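Long-range contact in protein SMG-7 (PDB 3ZHE), which takes part in nonsense-mediated mRNA decay as a heterodimer with SMG-5, through a 14-3-3-like domain followed by further helices: residues P23-F37 with F81-I95. Numbering follows the deposited sequence.
Sequences PQYLRHLMKMFVADF and FLTDLSLLVHYHYEI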
ATOM      1  N   PRO B  23     -15.134 -14.643  16.388  1.00 85.54           N
ATOM      2  CA  PRO B  23     -14.403 -13.368  16.456  1.00 81.01           C
ATOM      3  C   PRO B  23     -13.348 -13.338  17.564  1.00 76.73           C
ATOM      4  O   PRO B  23     -12.275 -12.755  17.385  1.00 77.38           O
ATOM      5  CB  PRO B  23     -15.507 -12.354  16.759  1.00 81.03           C
ATOM      6  CG  PRO B  23     -16.718 -12.944  16.163  1.00 83.10           C
ATOM      7  CD  PRO B  23     -16.593 -14.426  16.366  1.00 83.54           C
ATOM      8  N   GLN B  24     -13.668 -13.964  18.694  1.00 81.20           N
ATOM      9  CA  GLN B  24     -12.738 -14.111  19.811  1.00 82.61           C
ATOM     10  C   GLN B  24     -11.460 -14.798  19.337  1.00 79.91           C
ATOM     11  O   GLN B  24     -10.339 -14.334  19.596  1.00 78.98           O
ATOM     12  CB  GLN B  24     -13.411 -14.925  20.922  1.00 87.47           C
ATOM     13  CG  GLN B  24     -12.555 -15.209  22.144  1.00 93.60           C
ATOM     14  CD  GLN B  24     -13.326 -15.944  23.227  1.00111.75           C
ATOM     15  OE1 GLN B  24     -14.549 -15.826  23.320  1.00115.72           O
ATOM     16  NE2 GLN B  24     -12.616 -16.715  24.044  1.00120.31           N
ATOM     17  N   TYR B  25     -11.652 -15.897  18.617  1.00 80.84           N
ATOM     18  CA  TYR B  25     -10.562 -16.681  18.057  1.00 81.96           C
ATOM     19  C   TYR B  25      -9.726 -15.856  17.082  1.00 81.65           C
ATOM     20  O   TYR B  25      -8.498 -15.914  17.111  1.00 78.79           O
ATOM     21  CB  TYR B  25     -11.125 -17.913  17.349  1.00 85.45           C
ATOM     22  CG  TYR B  25     -10.105 -18.991  17.074  1.00 80.69           C
ATOM     23  CD1 TYR B  25      -9.322 -18.960  15.927  1.00 77.64           C
ATOM     24  CD2 TYR B  25      -9.929 -20.045  17.958  1.00 81.83           C
ATOM     25  CE1 TYR B  25      -8.392 -19.947  15.672  1.00 81.80           C
ATOM     26  CE2 TYR B  25      -9.003 -21.037  17.712  1.00 82.42           C
ATOM     27  CZ  TYR B  25      -8.237 -20.984  16.567  1.00 85.38           C
ATOM     28  OH  TYR B  25      -7.310 -21.970  16.318  1.00 87.27           O
ATOM     29  N   LEU B  26     -10.398 -15.094  16.221  1.00 81.40           N
ATOM     30  CA  LEU B  26      -9.722 -14.250  15.236  1.00 80.37           C
ATOM     31  C   LEU B  26      -8.838 -13.207  15.908  1.00 72.95           C
ATOM     32  O   LEU B  26      -7.668 -13.035  15.548  1.00 85.65           O
ATOM     33  CB  LEU B  26     -10.744 -13.554  14.332  1.00 86.23           C
ATOM     34  CG  LEU B  26     -11.395 -14.391  13.231  1.00 89.08           C
ATOM     35  CD1 LEU B  26     -12.342 -13.535  12.403  1.00 89.34           C
ATOM     36  CD2 LEU B  26     -10.330 -15.018  12.349  1.00 90.23           C
ATOM     37  N   ARG B  27      -9.408 -12.511  16.885  1.00 67.92           N
ATOM     38  CA  ARG B  27      -8.675 -11.487  17.618  1.00 72.81           C
ATOM     39  C   ARG B  27      -7.488 -12.085  18.366  1.00 75.90           C
ATOM     40  O   ARG B  27      -6.418 -11.471  18.444  1.00 68.28           O
ATOM     41  CB  ARG B  27      -9.594 -10.741  18.586  1.00 63.39           C
ATOM     42  CG  ARG B  27     -10.632  -9.868  17.901  1.00 63.10           C
ATOM     43  CD  ARG B  27     -11.253  -8.880  18.877  1.00 83.41           C
ATOM     44  NE  ARG B  27     -11.869  -9.553  20.015  1.00 85.65           N
ATOM     45  CZ  ARG B  27     -13.135  -9.952  20.048  1.00 89.16           C
ATOM     46  NH1 ARG B  27     -13.922  -9.744  19.003  1.00 89.44           N
ATOM     47  NH2 ARG B  27     -13.613 -10.559  21.125  1.00 96.05           N
ATOM     48  N   HIS B  28      -7.669 -13.286  18.907  1.00 83.38           N
ATOM     49  CA  HIS B  28      -6.556 -13.962  19.563  1.00 81.97           C
ATOM     50  C   HIS B  28      -5.462 -14.317  18.554  1.00 83.68           C
ATOM     51  O   HIS B  28      -4.272 -14.252  18.868  1.00 88.82           O
ATOM     52  CB  HIS B  28      -7.023 -15.209  20.314  1.00 77.96           C
ATOM     53  CG  HIS B  28      -5.988 -15.776  21.235  1.00 76.15           C
ATOM     54  ND1 HIS B  28      -5.742 -15.260  22.488  1.00 80.36           N
ATOM     55  CD2 HIS B  28      -5.125 -16.809  21.078  1.00 68.98           C
ATOM     56  CE1 HIS B  28      -4.778 -15.953  23.067  1.00 80.23           C
ATOM     57  NE2 HIS B  28      -4.386 -16.899  22.232  1.00 70.97           N
ATOM     58  N   LEU B  29      -5.868 -14.688  17.342  1.00 83.54           N
ATOM     59  CA  LEU B  29      -4.910 -14.951  16.272  1.00 80.51           C
ATOM     60  C   LEU B  29      -4.142 -13.687  15.911  1.00 75.42           C
ATOM     61  O   LEU B  29      -2.958 -13.746  15.585  1.00 73.78           O
ATOM     62  CB  LEU B  29      -5.598 -15.527  15.032  1.00 63.65           C
ATOM     63  CG  LEU B  29      -5.767 -17.047  14.999  1.00 74.45           C
ATOM     64  CD1 LEU B  29      -6.266 -17.507  13.638  1.00 64.47           C
ATOM     65  CD2 LEU B  29      -4.461 -17.746  15.356  1.00 77.64           C
ATOM     66  N   MET B  30      -4.822 -12.544  15.968  1.00 72.78           N
ATOM     67  CA  MET B  30      -4.168 -11.257  15.749  1.00 65.54           C
ATOM     68  C   MET B  30      -3.118 -11.002  16.824  1.00 64.80           C
ATOM     69  O   MET B  30      -1.997 -10.564  16.531  1.00 65.59           O
ATOM     70  CB  MET B  30      -5.195 -10.123  15.745  1.00 65.40           C
ATOM     71  CG  MET B  30      -6.038 -10.046  14.486  1.00 62.72           C
ATOM     72  SD  MET B  30      -7.392  -8.869  14.652  1.00 79.08           S
ATOM     73  CE  MET B  30      -7.862  -8.651  12.940  1.00115.92           C
ATOM     74  N   LYS B  31      -3.490 -11.280  18.070  1.00 64.95           N
ATOM     75  CA  LYS B  31      -2.571 -11.113  19.190  1.00 65.21           C
ATOM     76  C   LYS B  31      -1.341 -12.004  19.038  1.00 68.02           C
ATOM     77  O   LYS B  31      -0.215 -11.572  19.290  1.00 69.71           O
ATOM     78  CB  LYS B  31      -3.276 -11.411  20.513  1.00 67.97           C
ATOM     79  CG  LYS B  31      -2.376 -11.271  21.727  1.00 66.36           C
ATOM     80  CD  LYS B  31      -3.117 -11.574  23.017  1.00 92.04           C
ATOM     81  CE  LYS B  31      -2.177 -11.479  24.207  1.00 91.64           C
ATOM     82  NZ  LYS B  31      -2.858 -11.810  25.488  1.00 94.94           N
ATOM     83  N   MET B  32      -1.561 -13.247  18.620  1.00 72.16           N
ATOM     84  CA  MET B  32      -0.461 -14.180  18.390  1.00 78.88           C
ATOM     85  C   MET B  32       0.389 -13.759  17.190  1.00 86.31           C
ATOM     86  O   MET B  32       1.581 -14.065  17.127  1.00 85.12           O
ATOM     87  CB  MET B  32      -0.982 -15.610  18.213  1.00 80.26           C
ATOM     88  CG  MET B  32      -1.715 -16.159  19.432  1.00 80.32           C
ATOM     89  SD  MET B  32      -2.082 -17.921  19.319  1.00105.75           S
ATOM     90  CE  MET B  32      -0.430 -18.615  19.285  1.00 68.93           C
ATOM     91  N   PHE B  33      -0.226 -13.057  16.242  1.00 90.73           N
ATOM     92  CA  PHE B  33       0.494 -12.536  15.085  1.00 85.31           C
ATOM     93  C   PHE B  33       1.457 -11.436  15.516  1.00 79.94           C
ATOM     94  O   PHE B  33       2.655 -11.503  15.243  1.00 80.35           O
ATOM     95  CB  PHE B  33      -0.477 -11.996  14.030  1.00 83.32           C
ATOM     96  CG  PHE B  33      -0.653 -12.901  12.841  1.00 80.00           C
ATOM     97  CD1 PHE B  33       0.334 -13.001  11.871  1.00 81.01           C
ATOM     98  CD2 PHE B  33      -1.812 -13.640  12.686  1.00 78.75           C
ATOM     99  CE1 PHE B  33       0.166 -13.833  10.775  1.00 80.78           C
ATOM    100  CE2 PHE B  33      -1.986 -14.471  11.595  1.00 81.45           C
ATOM    101  CZ  PHE B  33      -0.997 -14.568  10.638  1.00 83.16           C
ATOM    102  N   VAL B  34       0.919 -10.428  16.196  1.00 78.44           N
ATOM    103  CA  VAL B  34       1.722  -9.321  16.710  1.00 77.36           C
ATOM    104  C   VAL B  34       2.818  -9.817  17.656  1.00 83.03           C
ATOM    105  O   VAL B  34       3.945  -9.313  17.638  1.00 87.19           O
ATOM    106  CB  VAL B  34       0.832  -8.283  17.428  1.00 71.39           C
ATOM    107  CG1 VAL B  34       1.673  -7.285  18.206  1.00 66.47           C
ATOM    108  CG2 VAL B  34      -0.066  -7.571  16.424  1.00 68.77           C
ATOM    109  N   ALA B  35       2.480 -10.817  18.466  1.00 85.19           N
ATOM    110  CA  ALA B  35       3.424 -11.402  19.414  1.00 84.43           C
ATOM    111  C   ALA B  35       4.647 -12.004  18.723  1.00 84.33           C
ATOM    112  O   ALA B  35       5.778 -11.808  19.169  1.00 87.71           O
ATOM    113  CB  ALA B  35       2.730 -12.451  20.270  1.00 82.24           C
ATOM    114  N   ASP B  36       4.416 -12.733  17.635  1.00 81.37           N
ATOM    115  CA  ASP B  36       5.497 -13.407  16.920  1.00 79.40           C
ATOM    116  C   ASP B  36       5.082 -13.718  15.481  1.00 77.00           C
ATOM    117  O   ASP B  36       4.741 -14.858  15.162  1.00 83.57           O
ATOM    118  CB  ASP B  36       5.883 -14.697  17.651  1.00 86.13           C
ATOM    119  CG  ASP B  36       7.254 -15.214  17.253  1.00 93.41           C
ATOM    120  OD1 ASP B  36       7.657 -15.026  16.087  1.00 92.92           O
ATOM    121  OD2 ASP B  36       7.931 -15.815  18.114  1.00102.27           O
ATOM    122  N   PHE B  37       5.123 -12.702  14.621  1.00 73.08           N
ATOM    123  CA  PHE B  37       4.716 -12.833  13.220  1.00 74.08           C
ATOM    124  C   PHE B  37       5.445 -13.965  12.501  1.00 80.34           C
ATOM    125  O   PHE B  37       4.836 -14.726  11.749  1.00 81.46           O
ATOM    126  CB  PHE B  37       4.932 -11.508  12.481  1.00 79.38           C
ATOM    127  CG  PHE B  37       4.737 -11.595  10.992  1.00 71.48           C
ATOM    128  CD1 PHE B  37       3.468 -11.535  10.440  1.00 71.14           C
ATOM    129  CD2 PHE B  37       5.826 -11.720  10.141  1.00 67.47           C
ATOM    130  CE1 PHE B  37       3.288 -11.611   9.070  1.00 75.46           C
ATOM    131  CE2 PHE B  37       5.652 -11.797   8.770  1.00 67.16           C
ATOM    132  CZ  PHE B  37       4.382 -11.740   8.235  1.00 77.18           C
ATOM    133  N   PHE B  81     -11.994  -7.322   9.311  1.00 70.10           N
ATOM    134  CA  PHE B  81     -11.063  -8.197  10.020  1.00 67.86           C
ATOM    135  C   PHE B  81      -9.752  -8.415   9.259  1.00 66.14           C
ATOM    136  O   PHE B  81      -8.666  -8.282   9.830  1.00 65.73           O
ATOM    137  CB  PHE B  81     -11.718  -9.544  10.347  1.00 65.71           C
ATOM    138  CG  PHE B  81     -12.268  -9.630  11.743  1.00 74.90           C
ATOM    139  CD1 PHE B  81     -11.419  -9.753  12.832  1.00 81.79           C
ATOM    140  CD2 PHE B  81     -13.634  -9.605  11.967  1.00 78.43           C
ATOM    141  CE1 PHE B  81     -11.925  -9.836  14.116  1.00 84.53           C
ATOM    142  CE2 PHE B  81     -14.145  -9.690  13.249  1.00 78.59           C
ATOM    143  CZ  PHE B  81     -13.288  -9.805  14.324  1.00 81.38           C
ATOM    144  N   LEU B  82      -9.852  -8.739   7.974  1.00 62.83           N
ATOM    145  CA  LEU B  82      -8.660  -9.019   7.177  1.00 68.47           C
ATOM    146  C   LEU B  82      -7.779  -7.782   6.996  1.00 71.33           C
ATOM    147  O   LEU B  82      -6.553  -7.850   7.163  1.00 61.40           O
ATOM    148  CB  LEU B  82      -9.047  -9.601   5.817  1.00 61.62           C
ATOM    149  CG  LEU B  82      -7.938 -10.310   5.038  1.00 70.63           C
ATOM    150  CD1 LEU B  82      -7.281 -11.372   5.902  1.00 66.72           C
ATOM    151  CD2 LEU B  82      -8.501 -10.932   3.772  1.00 67.74           C
ATOM    152  N   THR B  83      -8.404  -6.657   6.654  1.00 70.16           N
ATOM    153  CA  THR B  83      -7.677  -5.400   6.506  1.00 66.64           C
ATOM    154  C   THR B  83      -6.927  -5.063   7.791  1.00 66.99           C
ATOM    155  O   THR B  83      -5.733  -4.737   7.768  1.00 70.31           O
ATOM    156  CB  THR B  83      -8.625  -4.241   6.144  1.00 71.55           C
ATOM    157  OG1 THR B  83      -9.114  -4.423   4.811  1.00 74.59           O
ATOM    158  CG2 THR B  83      -7.904  -2.906   6.228  1.00 68.70           C
ATOM    159  N   ASP B  84      -7.632  -5.168   8.913  1.00 70.26           N
ATOM    160  CA  ASP B  84      -7.026  -4.896  10.209  1.00 73.01           C
ATOM    161  C   ASP B  84      -5.904  -5.874  10.537  1.00 71.85           C
ATOM    162  O   ASP B  84      -4.949  -5.513  11.218  1.00 61.05           O
ATOM    163  CB  ASP B  84      -8.081  -4.881  11.318  1.00 76.00           C
ATOM    164  CG  ASP B  84      -8.897  -3.605  11.319  1.00 88.15           C
ATOM    165  OD1 ASP B  84      -8.477  -2.637  10.649  1.00 90.16           O
ATOM    166  OD2 ASP B  84      -9.946  -3.565  11.995  1.00 96.65           O
ATOM    167  N   LEU B  85      -6.016  -7.105  10.046  1.00 73.37           N
ATOM    168  CA  LEU B  85      -4.940  -8.080  10.198  1.00 73.73           C
ATOM    169  C   LEU B  85      -3.686  -7.601   9.478  1.00 79.26           C
ATOM    170  O   LEU B  85      -2.600  -7.544  10.068  1.00 77.96           O
ATOM    171  CB  LEU B  85      -5.360  -9.448   9.656  1.00 66.60           C
ATOM    172  CG  LEU B  85      -4.258 -10.509   9.600  1.00 66.52           C
ATOM    173  CD1 LEU B  85      -3.742 -10.846  10.994  1.00 61.39           C
ATOM    174  CD2 LEU B  85      -4.752 -11.763   8.892  1.00 67.29           C
ATOM    175  N   SER B  86      -3.846  -7.253   8.203  1.00 81.12           N
ATOM    176  CA  SER B  86      -2.723  -6.778   7.397  1.00 76.09           C
ATOM    177  C   SER B  86      -2.056  -5.564   8.037  1.00 76.80           C
ATOM    178  O   SER B  86      -0.829  -5.517   8.185  1.00 76.42           O
ATOM    179  CB  SER B  86      -3.187  -6.423   5.983  1.00 72.03           C
ATOM    180  OG  SER B  86      -2.110  -5.933   5.201  1.00 76.19           O
ATOM    181  N   LEU B  87      -2.872  -4.590   8.425  1.00 73.00           N
ATOM    182  CA  LEU B  87      -2.363  -3.363   9.029  1.00 70.11           C
ATOM    183  C   LEU B  87      -1.677  -3.604  10.372  1.00 74.16           C
ATOM    184  O   LEU B  87      -0.658  -2.985  10.678  1.00 77.81           O
ATOM    185  CB  LEU B  87      -3.484  -2.336   9.180  1.00 68.32           C
ATOM    186  CG  LEU B  87      -4.021  -1.797   7.855  1.00 71.66           C
ATOM    187  CD1 LEU B  87      -5.089  -0.747   8.097  1.00 75.96           C
ATOM    188  CD2 LEU B  87      -2.879  -1.229   7.034  1.00 63.13           C
ATOM    189  N   LEU B  88      -2.243  -4.502  11.171  1.00 75.99           N
ATOM    190  CA  LEU B  88      -1.652  -4.860  12.455  1.00 73.14           C
ATOM    191  C   LEU B  88      -0.303  -5.539  12.261  1.00 75.45           C
ATOM    192  O   LEU B  88       0.611  -5.355  13.064  1.00 69.79           O
ATOM    193  CB  LEU B  88      -2.586  -5.759  13.268  1.00 68.39           C
ATOM    194  CG  LEU B  88      -3.581  -5.051  14.187  1.00 75.00           C
ATOM    195  CD1 LEU B  88      -4.475  -6.057  14.895  1.00 77.09           C
ATOM    196  CD2 LEU B  88      -2.840  -4.190  15.196  1.00 78.95           C
ATOM    197  N   VAL B  89      -0.181  -6.324  11.195  1.00 83.56           N
ATOM    198  CA  VAL B  89       1.105  -6.928  10.865  1.00 82.75           C
ATOM    199  C   VAL B  89       2.117  -5.861  10.448  1.00 88.70           C
ATOM    200  O   VAL B  89       3.255  -5.862  10.924  1.00 88.59           O
ATOM    201  CB  VAL B  89       0.974  -8.009   9.773  1.00 81.20           C
ATOM    202  CG1 VAL B  89       2.320  -8.267   9.113  1.00 80.85           C
ATOM    203  CG2 VAL B  89       0.413  -9.289  10.374  1.00 86.17           C
ATOM    204  N   HIS B  90       1.695  -4.946   9.579  1.00 92.14           N
ATOM    205  CA  HIS B  90       2.564  -3.855   9.133  1.00 92.26           C
ATOM    206  C   HIS B  90       3.033  -2.984  10.294  1.00 91.06           C
ATOM    207  O   HIS B  90       4.189  -2.568  10.344  1.00 93.57           O
ATOM    208  CB  HIS B  90       1.840  -2.980   8.110  1.00 96.37           C
ATOM    209  CG  HIS B  90       1.942  -3.480   6.704  1.00103.13           C
ATOM    210  ND1 HIS B  90       0.848  -3.594   5.875  1.00107.35           N
ATOM    211  CD2 HIS B  90       3.009  -3.882   5.976  1.00107.71           C
ATOM    212  CE1 HIS B  90       1.236  -4.053   4.698  1.00106.32           C
ATOM    213  NE2 HIS B  90       2.543  -4.236   4.734  1.00108.02           N
ATOM    214  N   TYR B  91       2.119  -2.721  11.220  1.00 87.30           N
ATOM    215  CA  TYR B  91       2.358  -1.832  12.354  1.00 80.96           C
ATOM    216  C   TYR B  91       3.530  -2.272  13.233  1.00 77.95           C
ATOM    217  O   TYR B  91       4.177  -1.445  13.876  1.00 75.03           O
ATOM    218  CB  TYR B  91       1.082  -1.747  13.197  1.00 79.93           C
ATOM    219  CG  TYR B  91       1.050  -0.632  14.218  1.00 81.90           C
ATOM    220  CD1 TYR B  91       0.570   0.627  13.881  1.00 87.36           C
ATOM    221  CD2 TYR B  91       1.472  -0.844  15.524  1.00 77.87           C
ATOM    222  CE1 TYR B  91       0.526   1.647  14.809  1.00 88.85           C
ATOM    223  CE2 TYR B  91       1.433   0.170  16.461  1.00 86.34           C
ATOM    224  CZ  TYR B  91       0.958   1.414  16.098  1.00 93.41           C
ATOM    225  OH  TYR B  91       0.916   2.427  17.028  1.00 99.31           O
ATOM    226  N   HIS B  92       3.803  -3.573  13.253  1.00 80.58           N
ATOM    227  CA  HIS B  92       4.798  -4.125  14.168  1.00 83.16           C
ATOM    228  C   HIS B  92       6.053  -4.682  13.490  1.00 87.19           C
ATOM    229  O   HIS B  92       7.110  -4.761  14.114  1.00 90.23           O
ATOM    230  CB  HIS B  92       4.164  -5.200  15.058  1.00 82.79           C
ATOM    231  CG  HIS B  92       3.312  -4.651  16.160  1.00 81.68           C
ATOM    232  ND1 HIS B  92       3.762  -4.525  17.457  1.00 83.77           N
ATOM    233  CD2 HIS B  92       2.037  -4.193  16.160  1.00 82.07           C
ATOM    234  CE1 HIS B  92       2.803  -4.015  18.207  1.00 89.38           C
ATOM    235  NE2 HIS B  92       1.745  -3.804  17.445  1.00 89.63           N
ATOM    236  N   TYR B  93       5.941  -5.064  12.220  1.00 86.77           N
ATOM    237  CA  TYR B  93       7.063  -5.689  11.520  1.00 89.38           C
ATOM    238  C   TYR B  93       7.411  -5.004  10.202  1.00 93.15           C
ATOM    239  O   TYR B  93       6.527  -4.569   9.464  1.00 90.00           O
ATOM    240  CB  TYR B  93       6.784  -7.175  11.288  1.00 86.24           C
ATOM    241  CG  TYR B  93       6.808  -7.995  12.555  1.00 86.81           C
ATOM    242  CD1 TYR B  93       5.692  -8.069  13.379  1.00 84.91           C
ATOM    243  CD2 TYR B  93       7.948  -8.689  12.931  1.00 88.84           C
ATOM    244  CE1 TYR B  93       5.712  -8.812  14.541  1.00 85.90           C
ATOM    245  CE2 TYR B  93       7.978  -9.438  14.093  1.00 90.93           C
ATOM    246  CZ  TYR B  93       6.856  -9.496  14.893  1.00 91.03           C
ATOM    247  OH  TYR B  93       6.876 -10.239  16.051  1.00 97.16           O
ATOM    248  N   GLU B  94       8.706  -4.916   9.913  1.00 97.77           N
ATOM    249  CA  GLU B  94       9.182  -4.272   8.690  1.00 97.53           C
ATOM    250  C   GLU B  94       8.859  -5.096   7.449  1.00 91.69           C
ATOM    251  O   GLU B  94       9.726  -5.778   6.904  1.00 88.47           O
ATOM    252  CB  GLU B  94      10.690  -4.029   8.758  1.00104.97           C
ATOM    253  CG  GLU B  94      11.138  -3.142   9.901  1.00109.50           C
ATOM    254  CD  GLU B  94      12.616  -2.824   9.834  1.00111.06           C
ATOM    255  OE1 GLU B  94      13.229  -3.064   8.772  1.00111.87           O
ATOM    256  OE2 GLU B  94      13.169  -2.337  10.843  1.00111.19           O
ATOM    257  N   ILE B  95       7.611  -5.024   7.002  1.00 91.90           N
ATOM    258  CA  ILE B  95       7.196  -5.760   5.817  1.00 88.10           C
ATOM    259  C   ILE B  95       7.653  -5.043   4.556  1.00 87.89           C
ATOM    260  O   ILE B  95       7.289  -3.889   4.330  1.00 95.04           O
ATOM    261  CB  ILE B  95       5.675  -5.948   5.768  1.00 86.15           C
ATOM    262  CG1 ILE B  95       5.188  -6.647   7.036  1.00 86.51           C
ATOM    263  CG2 ILE B  95       5.280  -6.748   4.537  1.00 82.77           C
ATOM    264  CD1 ILE B  95       5.823  -8.002   7.261  1.00 82.57           C
TER
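M30 and V34 of helix 23-35 lie with their CA atoms nearest those of L85 and V89 of helix 81-92, and the two axes run nearly parallel, 22° apart and 9.5 Å at closest approach. Both helices interlock as knobs into holes. M30 fits among F81, D84, L85 and L88. Its chain is extended beyond CG, which carries CE to the edge of the F81 ring, 3.7 Å from F81 CD1. F81 in turn sits among P23, L26, R27 and M30. L26 CD1 lies over the centre of the F81 ring, a CH-pi contact, while R27 CG meets the ring edge. Further along, L85 CD1 covers one face of the F33 ring, off-centre, 3.8 Å from F33 CD2. V34 CG1 stands over the middle of the H92 imidazole, 3.4 Å from its centroid. With CG anti to the backbone N (chi1 171°), the F37 ring reaches V89, and F37 CE1 is 3.5 Å from V89 CG1. F37 CB packs on one face of the Y93 ring. Y93 OH makes two weak hydrogen bonds, accepting from F37 N at 3.3 Å and donating to V34 O at 3.5 Å. Y93 thus bridges the end of helix 23-35 and the start of helix 37-42. Without the phenol, as with an alanine here in place of Y93, F37 CB would probably lose its aromatic cover, and V34 O and F37 N their shared hydroxyl. This is helix packing within the N-terminal 14-3-3-like domain. Helices 3-14 and 45-63 flank helix 23-35, and helix 122-142 packs on V89. D84 hydrogen-bonds Q125 of the partner chain, so the contact borders the heterodimer interface.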